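Side-chain contacts in glycoside hydrolase family 31 (Trueperella pyogenes, PDB 5I0F), which degrades the cyclic sugar cycloalternan, probably by a retaining mechanism through a covalent glycosyl-enzyme intermediate: residues Ser272-Asp275 with Val276-Phe280; Gln451-Tyr454 with Leu455-Leu459; Leu650-Met654 with Phe655-Ala659. All blocks are in the same frame, centred on the assembly; numbering follows the deposited sequence.

The three contacts are local, and they follow one another in order along the chain. Interaction 1 is the start of helix 273-284, which follows strand 263-271. Interaction 2 is the short helix 453-457 of the TIM barrel, just ahead of barrel strand 463-466. Interaction 3 lies in the C-terminal domain, where edge strand 651-652 passes into helix 655-658. Interactions 1 and 3 touch, with centres about 12 Å apart: Pro273 packs on Phe655 and Tyr656, and Leu277 on Tyr656. Interaction 2 stands apart, its centre about 39 Å from that of the first and about 41 Å from that of the third. The touching pair thus joins helix 273-284 to the C-terminal domain.

Interaction 1. Residues Ser272-Asp275 with Val276-Phe280; sequences SPTD and VLNGF
The backbone N-H of Val276 donates to Ser272 O, N to O 3.2 Å, which closes the first turn of helix 273-284. Val276 CG2 lies beside its own backbone N and leans back over Ser272 O, 3.6 Å away. Ser272 is the N-cap residue, and it forms a capping box with Asp275. Asp275 N donates to Ser272 OG at 3.0 Å. In return Ser272 N donates to Asp275 OD2 at 2.9 Å, meeting that oxygen from above the carboxylate plane. The box occupies the amide of Asp275, which has no earlier helical carbonyl to bond. The carboxylate at this end would also suit the helix dipole.

Leu277 N bonds to Pro273 O in a nearly straight link, with an angle of 171° at the hydrogen. Asn278 makes two bonds to one acceptor. Its backbone N reaches Thr274 O at 2.9 Å, and its ND2 reaches the same oxygen at 3.0 Å from the opposite face of the carbonyl plane. With chi1 at -87°, the amide folds back along the helix beside Thr274, and ND2 comes 3.5 Å from Thr274 CG2. The ND2 bond to Thr274 O is bent, at 143°; Thr646 O is the stronger partner of ND2, and OD1 accepts from Arg286. Gly279 N continues the pattern to Asp275 O at 3.0 Å.

Phe280 leads away from the cap, stacks on Phe215 and meets His229 edge-to-face. Val276 packs on strands 212-219 and 225-230, while Pro273, Thr274 and Leu277 pack against Tyr656 of helix 655-658. The helix is thus wedged between a beta-sheet and the C-terminal domain.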
ATOM      1  N   SER A 272      -3.884   2.436 -28.708  1.00 27.89           N
ATOM      2  CA  SER A 272      -5.064   2.746 -27.896  1.00 27.37           C
ATOM      3  C   SER A 272      -4.658   2.716 -26.411  1.00 25.93           C
ATOM      4  O   SER A 272      -3.614   2.144 -26.068  1.00 25.36           O
ATOM      5  CB  SER A 272      -6.155   1.708 -28.156  1.00 27.87           C
ATOM      6  OG  SER A 272      -5.755   0.460 -27.610  1.00 28.10           O
ATOM      7  N   PRO A 273      -5.473   3.307 -25.515  1.00 24.99           N
ATOM      8  CA  PRO A 273      -5.162   3.152 -24.084  1.00 24.35           C
ATOM      9  C   PRO A 273      -5.001   1.684 -23.628  1.00 24.36           C
ATOM     10  O   PRO A 273      -4.091   1.354 -22.858  1.00 23.35           O
ATOM     11  CB  PRO A 273      -6.353   3.821 -23.399  1.00 24.38           C
ATOM     12  CG  PRO A 273      -6.796   4.860 -24.390  1.00 24.53           C
ATOM     13  CD  PRO A 273      -6.628   4.200 -25.733  1.00 25.33           C
ATOM     14  N   THR A 274      -5.839   0.812 -24.182  1.00 25.24           N
ATOM     15  CA  THR A 274      -5.780  -0.620 -23.895  1.00 26.02           C
ATOM     16  C   THR A 274      -4.466  -1.262 -24.366  1.00 26.17           C
ATOM     17  O   THR A 274      -3.873  -2.071 -23.629  1.00 25.62           O
ATOM     18  CB  THR A 274      -7.026  -1.322 -24.472  1.00 26.98           C
ATOM     19  OG1 THR A 274      -8.183  -0.823 -23.784  1.00 27.57           O
ATOM     20  CG2 THR A 274      -6.952  -2.818 -24.271  1.00 27.46           C
ATOM     21  N   ASP A 275      -4.001  -0.884 -25.562  1.00 26.50           N
ATOM     22  CA  ASP A 275      -2.694  -1.334 -26.086  1.00 26.90           C
ATOM     23  C   ASP A 275      -1.569  -1.017 -25.085  1.00 25.67           C
ATOM     24  O   ASP A 275      -0.686  -1.837 -24.830  1.00 24.76           O
ATOM     25  CB  ASP A 275      -2.343  -0.666 -27.434  1.00 28.42           C
ATOM     26  CG  ASP A 275      -3.239  -1.106 -28.602  1.00 30.20           C
ATOM     27  OD1 ASP A 275      -3.792  -2.219 -28.571  1.00 30.95           O
ATOM     28  OD2 ASP A 275      -3.380  -0.321 -29.568  1.00 30.77           O
ATOM     29  N   VAL A 276      -1.606   0.188 -24.536  1.00 24.89           N
ATOM     30  CA  VAL A 276      -0.559   0.646 -23.615  1.00 24.35           C
ATOM     31  C   VAL A 276      -0.557  -0.153 -22.320  1.00 23.88           C
ATOM     32  O   VAL A 276       0.501  -0.671 -21.877  1.00 23.36           O
ATOM     33  CB  VAL A 276      -0.690   2.150 -23.313  1.00 24.19           C
ATOM     34  CG1 VAL A 276       0.279   2.583 -22.213  1.00 23.83           C
ATOM     35  CG2 VAL A 276      -0.456   2.951 -24.585  1.00 24.80           C
ATOM     36  N   LEU A 277      -1.732  -0.279 -21.711  1.00 23.60           N
ATOM     37  CA  LEU A 277      -1.835  -1.061 -20.484  1.00 23.25           C
ATOM     38  C   LEU A 277      -1.425  -2.507 -20.732  1.00 23.56           C
ATOM     39  O   LEU A 277      -0.662  -3.063 -19.927  1.00 23.65           O
ATOM     40  CB  LEU A 277      -3.216  -0.955 -19.832  1.00 23.46           C
ATOM     41  CG  LEU A 277      -3.456  -1.748 -18.537  1.00 23.15           C
ATOM     42  CD1 LEU A 277      -2.494  -1.346 -17.420  1.00 22.90           C
ATOM     43  CD2 LEU A 277      -4.897  -1.539 -18.092  1.00 23.26           C
ATOM     44  N   ASN A 278      -1.823  -3.096 -21.860  1.00 23.98           N
ATOM     45  CA  ASN A 278      -1.352  -4.446 -22.192  1.00 24.97           C
ATOM     46  C   ASN A 278       0.153  -4.575 -22.344  1.00 24.46           C
ATOM     47  O   ASN A 278       0.732  -5.596 -21.970  1.00 25.01           O
ATOM     48  CB  ASN A 278      -2.023  -4.992 -23.448  1.00 26.69           C
ATOM     49  CG  ASN A 278      -3.309  -5.682 -23.133  1.00 27.50           C
ATOM     50  OD1 ASN A 278      -3.323  -6.777 -22.562  1.00 28.61           O
ATOM     51  ND2 ASN A 278      -4.396  -5.056 -23.491  1.00 28.75           N
ATOM     52  N   GLY A 279       0.782  -3.549 -22.895  1.00 23.93           N
ATOM     53  CA  GLY A 279       2.235  -3.523 -22.977  1.00 24.02           C
ATOM     54  C   GLY A 279       2.854  -3.653 -21.602  1.00 23.30           C
ATOM     55  O   GLY A 279       3.752  -4.482 -21.378  1.00 23.27           O
ATOM     56  N   PHE A 280       2.370  -2.831 -20.683  1.00 22.69           N
ATOM     57  CA  PHE A 280       2.830  -2.869 -19.294  1.00 21.86           C
ATOM     58  C   PHE A 280       2.576  -4.228 -18.626  1.00 21.80           C
ATOM     59  O   PHE A 280       3.492  -4.821 -18.024  1.00 21.29           O
ATOM     60  CB  PHE A 280       2.208  -1.718 -18.511  1.00 21.22           C
ATOM     61  CG  PHE A 280       2.678  -1.635 -17.066  1.00 20.40           C
ATOM     62  CD1 PHE A 280       4.037  -1.668 -16.746  1.00 20.17           C
ATOM     63  CD2 PHE A 280       1.755  -1.524 -16.031  1.00 20.31           C
ATOM     64  CE1 PHE A 280       4.462  -1.605 -15.418  1.00 19.85           C
ATOM     65  CE2 PHE A 280       2.175  -1.437 -14.704  1.00 19.54           C
ATOM     66  CZ  PHE A 280       3.534  -1.480 -14.400  1.00 19.69           C
TER

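Interaction 2. Residues Gln451-Tyr454 with Leu455-Leu459; sequences QRRY and LVEDL
Arg453 and Glu457 are joined by an i to i+4 salt bridge on helix 453-457. This short helix belongs to the TIM-barrel domain and precedes barrel strand 463-466. From CB, the arginine chain runs out with CG anti to the backbone N. Arg453 CG lies 3.5 Å from Glu457 CD, and Arg453 CD lies 3.5 Å from Glu457 OE2. The chain then bends at chi3, -69°, which brings the guanidinium round to the acid. NE makes a salt bridge with Glu450, the stronger partner, so Arg453 lies between two acids. At the tip, Arg453 NH1 donates to Glu457 OE2 at 2.9 Å. The oxygen lies near the guanidinium plane, but the donor comes from above the carboxylate, and the two planes stand 62° apart. NH1 also bonds Ser506, and the other carboxylate oxygen, Glu457 OE1, pairs with Arg355.

The next residue, Tyr454, places its ring over the start of Leu455. Chi1 of 86° sets CG between the backbone N and the carbonyl carbon. Leu455 CG then sits over one ring face in a CH-pi contact, 4.2 Å from the ring centroid. Leu455 CD2 reaches the outer end of the ring, 3.6 Å from Tyr454 CZ, and Leu455 CD1 runs beside the aliphatic base of Arg452. Tyr454 OH is anchored by Thr339 O.

At the backbone, Tyr454 O takes two donors, Asp458 N and Leu459 N. Leu459 lies alongside the tyrosine, with its CD1 4.1 Å from Tyr454 CE2.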
ATOM      1  N   GLN A 451       5.366 -23.019   7.982  1.00 23.51           N
ATOM      2  CA  GLN A 451       4.814 -22.809   9.331  1.00 24.00           C
ATOM      3  C   GLN A 451       3.261 -22.700   9.335  1.00 23.92           C
ATOM      4  O   GLN A 451       2.618 -23.024  10.340  1.00 24.93           O
ATOM      5  CB  GLN A 451       5.422 -21.549   9.958  1.00 24.14           C
ATOM      6  CG  GLN A 451       6.952 -21.529  10.122  1.00 25.28           C
ATOM      7  CD  GLN A 451       7.439 -22.206  11.400  1.00 26.89           C
ATOM      8  OE1 GLN A 451       6.903 -21.949  12.486  1.00 28.11           O
ATOM      9  NE2 GLN A 451       8.475 -23.054  11.286  1.00 27.43           N
ATOM     10  N   ARG A 452       2.683 -22.221   8.233  1.00 23.41           N
ATOM     11  CA  ARG A 452       1.224 -22.031   8.073  1.00 23.17           C
ATOM     12  C   ARG A 452       0.513 -23.088   7.262  1.00 22.99           C
ATOM     13  O   ARG A 452      -0.712 -22.989   7.088  1.00 22.12           O
ATOM     14  CB  ARG A 452       0.933 -20.690   7.353  1.00 23.37           C
ATOM     15  CG  ARG A 452       1.172 -19.479   8.194  1.00 23.40           C
ATOM     16  CD  ARG A 452       2.572 -18.908   8.045  1.00 23.49           C
ATOM     17  NE  ARG A 452       2.665 -17.843   9.017  1.00 23.72           N
ATOM     18  CZ  ARG A 452       3.748 -17.456   9.670  1.00 24.22           C
ATOM     19  NH1 ARG A 452       4.950 -18.006   9.456  1.00 24.32           N
ATOM     20  NH2 ARG A 452       3.617 -16.485  10.555  1.00 24.77           N
ATOM     21  N   ARG A 453       1.248 -24.068   6.731  1.00 22.92           N
ATOM     22  CA  ARG A 453       0.681 -25.012   5.772  1.00 23.06           C
ATOM     23  C   ARG A 453      -0.494 -25.779   6.363  1.00 22.56           C
ATOM     24  O   ARG A 453      -1.505 -25.987   5.683  1.00 22.44           O
ATOM     25  CB  ARG A 453       1.758 -25.986   5.248  1.00 23.93           C
ATOM     26  CG  ARG A 453       1.234 -27.060   4.285  1.00 24.64           C
ATOM     27  CD  ARG A 453       2.369 -27.899   3.702  1.00 25.64           C
ATOM     28  NE  ARG A 453       3.165 -27.093   2.790  1.00 25.90           N
ATOM     29  CZ  ARG A 453       2.825 -26.774   1.546  1.00 26.05           C
ATOM     30  NH1 ARG A 453       1.679 -27.188   1.011  1.00 26.38           N
ATOM     31  NH2 ARG A 453       3.633 -26.001   0.831  1.00 26.76           N
ATOM     32  N   TYR A 454      -0.378 -26.173   7.627  1.00 22.57           N
ATOM     33  CA  TYR A 454      -1.473 -26.937   8.297  1.00 22.53           C
ATOM     34  C   TYR A 454      -2.813 -26.182   8.334  1.00 22.02           C
ATOM     35  O   TYR A 454      -3.870 -26.815   8.328  1.00 22.09           O
ATOM     36  CB  TYR A 454      -1.088 -27.390   9.702  1.00 22.96           C
ATOM     37  CG  TYR A 454      -1.357 -26.365  10.773  1.00 22.58           C
ATOM     38  CD1 TYR A 454      -0.429 -25.365  11.071  1.00 22.53           C
ATOM     39  CD2 TYR A 454      -2.550 -26.381  11.491  1.00 22.40           C
ATOM     40  CE1 TYR A 454      -0.685 -24.435  12.056  1.00 22.15           C
ATOM     41  CE2 TYR A 454      -2.815 -25.443  12.462  1.00 22.35           C
ATOM     42  CZ  TYR A 454      -1.881 -24.470  12.736  1.00 21.89           C
ATOM     43  OH  TYR A 454      -2.162 -23.552  13.716  1.00 22.56           O
ATOM     44  N   LEU A 455      -2.768 -24.852   8.359  1.00 21.07           N
ATOM     45  CA  LEU A 455      -3.996 -24.033   8.318  1.00 20.71           C
ATOM     46  C   LEU A 455      -4.794 -24.310   7.052  1.00 20.85           C
ATOM     47  O   LEU A 455      -6.016 -24.367   7.093  1.00 20.73           O
ATOM     48  CB  LEU A 455      -3.674 -22.530   8.369  1.00 20.03           C
ATOM     49  CG  LEU A 455      -2.977 -22.068   9.641  1.00 19.99           C
ATOM     50  CD1 LEU A 455      -2.494 -20.639   9.439  1.00 20.04           C
ATOM     51  CD2 LEU A 455      -3.909 -22.202  10.855  1.00 19.96           C
ATOM     52  N   VAL A 456      -4.084 -24.464   5.936  1.00 21.69           N
ATOM     53  CA  VAL A 456      -4.691 -24.726   4.647  1.00 22.66           C
ATOM     54  C   VAL A 456      -4.969 -26.235   4.490  1.00 23.89           C
ATOM     55  O   VAL A 456      -6.074 -26.612   4.126  1.00 24.19           O
ATOM     56  CB  VAL A 456      -3.830 -24.201   3.489  1.00 23.08           C
ATOM     57  CG1 VAL A 456      -4.535 -24.416   2.178  1.00 23.85           C
ATOM     58  CG2 VAL A 456      -3.573 -22.696   3.638  1.00 23.00           C
ATOM     59  N   GLU A 457      -3.983 -27.083   4.761  1.00 24.13           N
ATOM     60  CA  GLU A 457      -4.111 -28.517   4.465  1.00 25.85           C
ATOM     61  C   GLU A 457      -4.972 -29.275   5.464  1.00 26.04           C
ATOM     62  O   GLU A 457      -5.694 -30.176   5.055  1.00 26.88           O
ATOM     63  CB  GLU A 457      -2.739 -29.188   4.325  1.00 26.98           C
ATOM     64  CG  GLU A 457      -1.989 -28.688   3.109  1.00 28.36           C
ATOM     65  CD  GLU A 457      -0.741 -29.477   2.790  1.00 30.41           C
ATOM     66  OE1 GLU A 457      -0.286 -30.320   3.619  1.00 32.69           O
ATOM     67  OE2 GLU A 457      -0.205 -29.229   1.701  1.00 31.11           O
ATOM     68  N   ASP A 458      -4.885 -28.917   6.750  1.00 25.58           N
ATOM     69  CA  ASP A 458      -5.589 -29.617   7.822  1.00 26.57           C
ATOM     70  C   ASP A 458      -6.874 -28.874   8.214  1.00 25.87           C
ATOM     71  O   ASP A 458      -7.924 -29.493   8.249  1.00 26.39           O
ATOM     72  CB  ASP A 458      -4.658 -29.886   9.028  1.00 27.29           C
ATOM     73  CG  ASP A 458      -3.398 -30.676   8.636  1.00 28.62           C
ATOM     74  OD1 ASP A 458      -3.464 -31.375   7.598  1.00 30.59           O
ATOM     75  OD2 ASP A 458      -2.340 -30.622   9.330  1.00 28.51           O
ATOM     76  N   LEU A 459      -6.808 -27.576   8.478  1.00 24.51           N
ATOM     77  CA  LEU A 459      -8.007 -26.809   8.858  1.00 24.18           C
ATOM     78  C   LEU A 459      -8.890 -26.346   7.682  1.00 23.66           C
ATOM     79  O   LEU A 459     -10.066 -26.033   7.885  1.00 23.53           O
ATOM     80  CB  LEU A 459      -7.615 -25.625   9.734  1.00 24.45           C
ATOM     81  CG  LEU A 459      -7.021 -25.987  11.091  1.00 25.64           C
ATOM     82  CD1 LEU A 459      -6.765 -24.713  11.901  1.00 25.56           C
ATOM     83  CD2 LEU A 459      -7.911 -26.933  11.869  1.00 26.38           C
TER

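Interaction 3. Residues Leu650-Met654 with Phe655-Ala659; sequences LMRAM and FYDHA
Tyr656 N returns weakly to Ala653 O, and His658 N reaches Met654 O at 2.9 Å, as the chain leaves strand 651-652 and coils into the weakly bonded helix 655-658. The Asp657 N bond to Met654 O is long and weak. A water bridges this turn. It donates to Ala653 O, more weakly to Met654 O, and accepts from Asp657 N at 2.8 Å.

The side chains close over the same turn. Ala653 CB points at the helix and touches the Phe655 ring, 3.5 Å from CE2. Phe655 CG lies between the backbone N and the carbonyl carbon, which swings the ring back toward Ala653. The ring of Tyr656 packs next to it, with Phe655 CE1 over one face. The His658 ring sets its edge near Met654 O.

This turn belongs to the C-terminal domain of the family 31 enzymes. Strand 651-652 is an outermost strand of the antiparallel sheet there and pairs with strand 671-673. Helix 655-658 faces helix 273-284.

Arg652 leaves the strand with its first two torsions extended and bends at chi3, -54°. Its CG passes 3.8 Å from Tyr656 CB, and its NH1 then forms a salt bridge with Asp657 OD2 at 3.1 Å. The bond is almost straight, at 169°. It uses the syn lone pair of OD2 and lies in the guanidinium plane, although the carboxylate is turned 74° from that plane. Asp675 OD1 is the stronger partner of NH1, so the Asp657 bond is the second of two, while Lys648 holds Asp657 OD1.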
ATOM      1  N   LEU A 650     -11.523  -3.874 -14.643  1.00 21.36           N
ATOM      2  CA  LEU A 650     -12.942  -4.110 -14.360  1.00 21.41           C
ATOM      3  C   LEU A 650     -13.527  -2.803 -13.844  1.00 20.99           C
ATOM      4  O   LEU A 650     -14.504  -2.321 -14.372  1.00 21.30           O
ATOM      5  CB  LEU A 650     -13.133  -5.237 -13.352  1.00 21.55           C
ATOM      6  CG  LEU A 650     -14.563  -5.602 -12.968  1.00 21.60           C
ATOM      7  CD1 LEU A 650     -15.311  -6.174 -14.163  1.00 22.15           C
ATOM      8  CD2 LEU A 650     -14.545  -6.612 -11.833  1.00 21.69           C
ATOM      9  N   MET A 651     -12.897  -2.222 -12.827  1.00 20.33           N
ATOM     10  CA  MET A 651     -13.219  -0.866 -12.369  1.00 20.17           C
ATOM     11  C   MET A 651     -12.409   0.098 -13.208  1.00 20.48           C
ATOM     12  O   MET A 651     -11.206   0.254 -13.007  1.00 19.93           O
ATOM     13  CB  MET A 651     -12.907  -0.717 -10.877  1.00 19.98           C
ATOM     14  CG  MET A 651     -13.275   0.627 -10.288  1.00 20.23           C
ATOM     15  SD  MET A 651     -13.183   0.554  -8.485  1.00 20.60           S
ATOM     16  CE  MET A 651     -13.816   2.175  -8.045  1.00 20.29           C
ATOM     17  N   ARG A 652     -13.083   0.723 -14.178  1.00 20.93           N
ATOM     18  CA  ARG A 652     -12.424   1.134 -15.423  1.00 21.10           C
ATOM     19  C   ARG A 652     -12.610   2.620 -15.668  1.00 21.01           C
ATOM     20  O   ARG A 652     -13.729   3.082 -15.873  1.00 20.99           O
ATOM     21  CB  ARG A 652     -12.985   0.316 -16.603  1.00 21.62           C
ATOM     22  CG  ARG A 652     -12.405   0.628 -17.981  1.00 22.51           C
ATOM     23  CD  ARG A 652     -13.130  -0.157 -19.079  1.00 23.30           C
ATOM     24  NE  ARG A 652     -13.116  -1.594 -18.771  1.00 23.89           N
ATOM     25  CZ  ARG A 652     -13.738  -2.533 -19.481  1.00 24.96           C
ATOM     26  NH1 ARG A 652     -14.416  -2.217 -20.576  1.00 25.60           N
ATOM     27  NH2 ARG A 652     -13.655  -3.801 -19.100  1.00 24.97           N
ATOM     28  N   ALA A 653     -11.516   3.370 -15.672  1.00 20.85           N
ATOM     29  CA  ALA A 653     -11.588   4.777 -16.049  1.00 21.11           C
ATOM     30  C   ALA A 653     -12.246   4.940 -17.425  1.00 22.55           C
ATOM     31  O   ALA A 653     -12.155   4.069 -18.296  1.00 21.89           O
ATOM     32  CB  ALA A 653     -10.223   5.393 -16.048  1.00 20.97           C
ATOM     33  N   MET A 654     -12.895   6.073 -17.616  1.00 24.33           N
ATOM     34  CA  MET A 654     -13.674   6.330 -18.835  1.00 26.44           C
ATOM     35  C   MET A 654     -12.826   6.361 -20.102  1.00 25.09           C
ATOM     36  O   MET A 654     -13.310   6.052 -21.192  1.00 24.78           O
ATOM     37  CB  MET A 654     -14.394   7.655 -18.704  1.00 29.39           C
ATOM     38  CG  MET A 654     -15.287   7.747 -17.490  1.00 32.39           C
ATOM     39  SD  MET A 654     -16.875   6.992 -17.810  1.00 39.52           S
ATOM     40  CE  MET A 654     -17.584   8.406 -18.643  1.00 38.67           C
ATOM     41  N   PHE A 655     -11.556   6.743 -19.961  1.00 23.90           N
ATOM     42  CA  PHE A 655     -10.678   6.891 -21.116  1.00 23.93           C
ATOM     43  C   PHE A 655     -10.386   5.582 -21.838  1.00 24.00           C
ATOM     44  O   PHE A 655      -9.979   5.630 -22.986  1.00 24.18           O
ATOM     45  CB  PHE A 655      -9.375   7.658 -20.776  1.00 23.63           C
ATOM     46  CG  PHE A 655      -8.381   6.883 -19.952  1.00 22.79           C
ATOM     47  CD1 PHE A 655      -7.506   5.994 -20.553  1.00 22.78           C
ATOM     48  CD2 PHE A 655      -8.265   7.099 -18.594  1.00 22.11           C
ATOM     49  CE1 PHE A 655      -6.566   5.304 -19.806  1.00 22.28           C
ATOM     50  CE2 PHE A 655      -7.337   6.402 -17.833  1.00 21.66           C
ATOM     51  CZ  PHE A 655      -6.475   5.509 -18.441  1.00 21.57           C
ATOM     52  N   TYR A 656     -10.580   4.422 -21.197  1.00 23.72           N
ATOM     53  CA  TYR A 656     -10.313   3.150 -21.886  1.00 24.69           C
ATOM     54  C   TYR A 656     -11.253   2.928 -23.078  1.00 27.04           C
ATOM     55  O   TYR A 656     -10.816   2.447 -24.113  1.00 28.92           O
ATOM     56  CB  TYR A 656     -10.337   1.933 -20.920  1.00 23.54           C
ATOM     57  CG  TYR A 656      -9.084   1.903 -20.095  1.00 22.54           C
ATOM     58  CD1 TYR A 656      -7.876   1.486 -20.645  1.00 22.64           C
ATOM     59  CD2 TYR A 656      -9.081   2.368 -18.788  1.00 22.10           C
ATOM     60  CE1 TYR A 656      -6.702   1.503 -19.897  1.00 22.23           C
ATOM     61  CE2 TYR A 656      -7.912   2.393 -18.022  1.00 21.90           C
ATOM     62  CZ  TYR A 656      -6.728   1.971 -18.582  1.00 21.88           C
ATOM     63  OH  TYR A 656      -5.571   2.005 -17.830  1.00 21.71           O
ATOM     64  N   ASP A 657     -12.524   3.287 -22.925  1.00 28.36           N
ATOM     65  CA  ASP A 657     -13.520   3.068 -23.964  1.00 30.17           C
ATOM     66  C   ASP A 657     -13.991   4.371 -24.616  1.00 30.97           C
ATOM     67  O   ASP A 657     -14.626   4.299 -25.661  1.00 31.07           O
ATOM     68  CB  ASP A 657     -14.741   2.320 -23.391  1.00 31.50           C
ATOM     69  CG  ASP A 657     -14.380   0.989 -22.722  1.00 32.85           C
ATOM     70  OD1 ASP A 657     -13.552   0.245 -23.287  1.00 33.80           O
ATOM     71  OD2 ASP A 657     -14.940   0.679 -21.630  1.00 34.41           O
ATOM     72  N   HIS A 658     -13.706   5.537 -24.020  1.00 30.69           N
ATOM     73  CA  HIS A 658     -14.235   6.828 -24.502  1.00 31.81           C
ATOM     74  C   HIS A 658     -13.189   7.951 -24.555  1.00 31.77           C
ATOM     75  O   HIS A 658     -13.538   9.121 -24.398  1.00 32.16           O
ATOM     76  CB  HIS A 658     -15.436   7.269 -23.638  1.00 32.60           C
ATOM     77  CG  HIS A 658     -16.491   6.217 -23.504  1.00 33.50           C
ATOM     78  ND1 HIS A 658     -16.616   5.428 -22.382  1.00 34.74           N
ATOM     79  CD2 HIS A 658     -17.432   5.784 -24.373  1.00 34.69           C
ATOM     80  CE1 HIS A 658     -17.606   4.567 -22.556  1.00 34.36           C
ATOM     81  NE2 HIS A 658     -18.117   4.766 -23.757  1.00 34.62           N
ATOM     82  N   ALA A 659     -11.931   7.621 -24.857  1.00 31.47           N
ATOM     83  CA  ALA A 659     -10.845   8.633 -24.869  1.00 31.56           C
ATOM     84  C   ALA A 659     -10.948   9.710 -25.950  1.00 32.50           C
ATOM     85  O   ALA A 659     -10.288  10.738 -25.849  1.00 32.64           O
ATOM     86  CB  ALA A 659      -9.477   7.961 -24.970  1.00 31.02           C
TER
HETATM   87  O   HOH W   1     -13.808   3.144 -20.401  1.00 28.73           O